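Local coordinates for methyltransferase small domain-containing protein (Thermoplasma acidophilum, PDB 1NE2), which is of unproven function but is probably an S-adenosylmethionine-dependent methyltransferase with a Rossmann-like fold, at residues B[151-154]-B[155-159]; B[174-177]-B[178-181]. One frame throughout, in Å; residues are numbered along the deposited sequence.

Contact 1. Residues B[151-154]-B[155-159]; sequences RDFL and RREFS
Glu157 CG lies over one face of the Phe153 ring, 3.9 Å from the ring centroid and offset toward the rim, a CH-pi contact one helical turn on. At the edge of the same ring, Arg156 NH2 comes within 3.5 Å of Phe153 CE1, the guanidinium and ring planes being steeply inclined at 75°. Phe153 CD1 in turn sits over one face of that guanidinium, while Glu157 OE1 lies in its plane and accepts from both NE and NH2 of Arg156, each at 2.8 Å. This side-on grip fixes the guanidinium beside the ring. On another side of the helix, Arg155 runs back toward the N-terminus: its chain bends at chi3 (51°), bringing NH2 to Asp152 OD1 at 2.6 Å. This salt bridge uses the anti lone pair of OD1 and is far from straight (131°). A water links Arg155 NE to Asp152 O. With an alanine at Arg155, the Asp152 carboxylate would probably lose its cationic mate and Glu167 one of its two arginines, since Arg151 and Arg155 both bridge to that glutamate. The buried Leu154 and Phe158 lie side by side, with Leu154 CB 3.8 Å from Phe158 CE2. They face strand 187-197, where Phe193 meets Phe158 edge-to-face, and Ile132 of helix 126-138; Val164 of strand 162-173 also touches Phe158.

Contact 2. Residues B[174-177]-B[178-181]; sequences VPRI and YRHH
Arg179 lays one face of its guanidinium over the side chain of Arg176, whose CG sits above the centre of the group, 3.6 Å from Arg179 CZ. The two arginines run alongside each other and point the same way, their guanidinium planes 37° apart. The Arg179 chain is extended from CG to NE, which carries the group back to the carbonyl of Val174: NE donates to Val174 O at 2.9 Å and NH2 to the same oxygen at 3.1 Å. The oxygen lies in the guanidinium plane, and the two nitrogens approach it from opposite faces of the carbonyl plane. Between these residues the chain makes a short 3-10 turn, in which Tyr178 N bonds to Pro175 O at 2.8 Å and Arg179 N to Arg176 O at 3.0 Å. The turn belongs to the loop joining antiparallel strands 162-173 and 187-197, where Val174 and Ala186 pair through their backbones. Ile177 folds CG1 between its backbone N and carbonyl carbon (chi1 61°), placing it 3.8 Å from the centroid of the Tyr178 ring, directly over the face. Pro175 CB approaches Tyr178 CD2 obliquely at 3.9 Å. The Val174 carbonyl, held by two nitrogens of Arg179, probably offsets part of the cost of bringing Arg176 NE within 3.8 Å of Arg179 NH1, and a water accepting from Arg179 NH1, and weakly from Arg176 NH2, is likely to ease it further.

Overall arrangement
Contacts 1 and 2 follow one another along the chain, joined by strand 162-173, which starts just after helix 151-161 and leads into the loop holding 174-181. Their centres are 29 Å apart and their nearest atoms about 15 Å, so they do not touch. The centre of contact 1, on a helix packed against the sheet, is about 16 Å from the centre of the chain; that of contact 2 is about 25 Å from the same point, in the connection from strand 162-173 to strand 187-197, the antiparallel pair at one end of the mixed sheet. The strand order of the sheet, 3-2-1-4-5-7-6, is the one characteristic of Rossmann-like (class I) methyltransferases.

Contact 1. Residues B[151-154]-B[155-159]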
# COMPACT_ATOMS: atom_id res chain seq x y z
N ARG B 151 24.95 0.45 -13.52
CA ARG B 151 25.52 0.84 -12.23
C ARG B 151 25.89 2.32 -12.09
O ARG B 151 25.45 2.99 -11.16
CB ARG B 151 26.75 -0.02 -11.94
CG ARG B 151 27.15 -0.07 -10.49
CD ARG B 151 28.27 -1.08 -10.27
NE ARG B 151 28.48 -1.36 -8.85
CZ ARG B 151 29.38 -2.20 -8.38
NH1 ARG B 151 30.18 -2.86 -9.21
NH2 ARG B 151 29.49 -2.40 -7.07
N ASP B 152 26.71 2.82 -13.01
CA ASP B 152 27.14 4.21 -12.96
C ASP B 152 25.96 5.18 -13.04
O ASP B 152 25.84 6.10 -12.23
CB ASP B 152 28.12 4.51 -14.09
CG ASP B 152 29.39 3.68 -13.99
OD1 ASP B 152 30.05 3.72 -12.93
OD2 ASP B 152 29.73 2.99 -14.98
N PHE B 153 25.09 4.96 -14.02
CA PHE B 153 23.92 5.80 -14.21
C PHE B 153 23.02 5.77 -12.97
O PHE B 153 22.59 6.81 -12.48
CB PHE B 153 23.12 5.34 -15.43
CG PHE B 153 21.83 6.08 -15.63
CD1 PHE B 153 21.83 7.44 -15.95
CD2 PHE B 153 20.61 5.42 -15.51
CE1 PHE B 153 20.64 8.13 -16.14
CE2 PHE B 153 19.41 6.10 -15.70
CZ PHE B 153 19.42 7.46 -16.02
N LEU B 154 22.74 4.57 -12.48
CA LEU B 154 21.87 4.44 -11.31
C LEU B 154 22.44 5.09 -10.06
O LEU B 154 21.73 5.79 -9.35
CB LEU B 154 21.57 2.96 -11.05
CG LEU B 154 20.68 2.31 -12.10
CD1 LEU B 154 20.45 0.85 -11.75
CD2 LEU B 154 19.34 3.05 -12.19
N ARG B 155 23.72 4.87 -9.78
CA ARG B 155 24.35 5.46 -8.61
C ARG B 155 24.24 6.98 -8.68
O ARG B 155 23.89 7.64 -7.70
CB ARG B 155 25.81 5.05 -8.52
CG ARG B 155 26.55 5.64 -7.33
CD ARG B 155 27.99 5.16 -7.30
NE ARG B 155 28.65 5.36 -8.59
CZ ARG B 155 29.12 4.38 -9.36
NH1 ARG B 155 29.01 3.11 -8.98
NH2 ARG B 155 29.70 4.67 -10.51
N ARG B 156 24.52 7.54 -9.86
CA ARG B 156 24.45 8.98 -10.05
C ARG B 156 23.04 9.48 -9.75
O ARG B 156 22.85 10.39 -8.94
CB ARG B 156 24.80 9.34 -11.50
CG ARG B 156 24.97 10.83 -11.75
CD ARG B 156 25.01 11.13 -13.24
NE ARG B 156 23.66 11.14 -13.82
CZ ARG B 156 23.41 11.18 -15.12
NH1 ARG B 156 24.40 11.21 -16.00
NH2 ARG B 156 22.15 11.20 -15.55
N GLU B 157 22.05 8.88 -10.41
CA GLU B 157 20.66 9.27 -10.22
C GLU B 157 20.14 9.07 -8.80
O GLU B 157 19.46 9.94 -8.25
CB GLU B 157 19.76 8.51 -11.21
CG GLU B 157 19.96 8.89 -12.67
CD GLU B 157 19.89 10.39 -12.90
OE1 GLU B 157 20.96 11.02 -13.05
OE2 GLU B 157 18.77 10.94 -12.92
N PHE B 158 20.43 7.91 -8.20
CA PHE B 158 19.97 7.65 -6.85
C PHE B 158 20.59 8.59 -5.82
O PHE B 158 19.91 9.10 -4.94
CB PHE B 158 20.27 6.20 -6.44
CG PHE B 158 19.44 5.17 -7.16
CD1 PHE B 158 18.09 5.41 -7.43
CD2 PHE B 158 19.98 3.94 -7.52
CE1 PHE B 158 17.30 4.43 -8.05
CE2 PHE B 158 19.20 2.96 -8.13
CZ PHE B 158 17.86 3.21 -8.39
N SER B 159 21.90 8.83 -5.94
CA SER B 159 22.59 9.70 -5.00
C SER B 159 22.15 11.16 -5.13
O SER B 159 22.28 11.94 -4.19
CB SER B 159 24.11 9.59 -5.16
OG SER B 159 24.52 9.99 -6.46
O HOH W 1 28.25 7.45 -10.87

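Contact 2. Residues B[174-177]-B[178-181]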
# COMPACT_ATOMS: atom_id res chain seq x y z
N VAL B 174 25.22 -17.10 -16.41
CA VAL B 174 24.86 -16.94 -17.81
C VAL B 174 24.87 -18.35 -18.39
O VAL B 174 25.93 -18.98 -18.47
CB VAL B 174 25.88 -16.08 -18.59
CG1 VAL B 174 25.46 -15.99 -20.06
CG2 VAL B 174 25.97 -14.70 -17.98
N PRO B 175 23.69 -18.88 -18.77
CA PRO B 175 23.64 -20.23 -19.34
C PRO B 175 24.65 -20.37 -20.47
O PRO B 175 24.85 -19.44 -21.26
CB PRO B 175 22.20 -20.34 -19.84
CG PRO B 175 21.44 -19.52 -18.84
CD PRO B 175 22.34 -18.29 -18.69
N ARG B 176 25.30 -21.53 -20.55
CA ARG B 176 26.28 -21.75 -21.60
C ARG B 176 25.65 -21.60 -22.98
O ARG B 176 26.32 -21.23 -23.94
CB ARG B 176 26.92 -23.13 -21.44
CG ARG B 176 27.83 -23.22 -20.22
CD ARG B 176 28.67 -24.49 -20.21
NE ARG B 176 29.68 -24.42 -19.16
CZ ARG B 176 29.44 -24.61 -17.86
NH1 ARG B 176 28.21 -24.89 -17.44
NH2 ARG B 176 30.43 -24.49 -16.98
N ILE B 177 24.35 -21.87 -23.08
CA ILE B 177 23.67 -21.74 -24.36
C ILE B 177 23.66 -20.29 -24.84
O ILE B 177 23.39 -20.02 -26.01
CB ILE B 177 22.21 -22.26 -24.29
CG1 ILE B 177 21.40 -21.45 -23.29
CG2 ILE B 177 22.21 -23.74 -23.92
CD1 ILE B 177 19.95 -21.89 -23.20
N TYR B 178 23.95 -19.36 -23.93
CA TYR B 178 23.99 -17.95 -24.29
C TYR B 178 25.41 -17.39 -24.29
O TYR B 178 25.62 -16.19 -24.45
CB TYR B 178 23.11 -17.12 -23.34
CG TYR B 178 21.64 -17.47 -23.40
CD1 TYR B 178 21.01 -17.70 -24.63
CD2 TYR B 178 20.88 -17.58 -22.24
CE1 TYR B 178 19.65 -18.02 -24.69
CE2 TYR B 178 19.51 -17.90 -22.30
CZ TYR B 178 18.91 -18.12 -23.53
OH TYR B 178 17.58 -18.45 -23.59
N ARG B 179 26.40 -18.27 -24.11
CA ARG B 179 27.79 -17.85 -24.13
C ARG B 179 28.34 -18.03 -25.54
O ARG B 179 27.84 -18.85 -26.31
CB ARG B 179 28.63 -18.67 -23.14
CG ARG B 179 28.21 -18.50 -21.69
CD ARG B 179 29.17 -19.23 -20.77
NE ARG B 179 28.52 -19.60 -19.52
CZ ARG B 179 29.09 -20.31 -18.56
NH1 ARG B 179 30.34 -20.73 -18.69
NH2 ARG B 179 28.40 -20.61 -17.46
N HIS B 180 29.39 -17.28 -25.87
CA HIS B 180 29.98 -17.35 -27.20
C HIS B 180 31.31 -18.09 -27.24
O HIS B 180 31.84 -18.35 -28.32
CB HIS B 180 30.16 -15.93 -27.74
CG HIS B 180 28.94 -15.07 -27.58
ND1 HIS B 180 27.71 -15.41 -28.11
CD2 HIS B 180 28.75 -13.90 -26.91
CE1 HIS B 180 26.82 -14.49 -27.78
NE2 HIS B 180 27.43 -13.56 -27.05
N HIS B 181 31.85 -18.43 -26.07
CA HIS B 181 33.11 -19.15 -25.99
C HIS B 181 33.34 -19.81 -24.63
O HIS B 181 32.90 -19.30 -23.59
CB HIS B 181 34.28 -18.22 -26.31
CG HIS B 181 34.83 -18.40 -27.69
ND1 HIS B 181 35.75 -17.54 -28.25
CD2 HIS B 181 34.60 -19.36 -28.62
CE1 HIS B 181 36.06 -17.96 -29.46
NE2 HIS B 181 35.38 -19.06 -29.71
O HOH W 2 32.57 -21.94 -16.77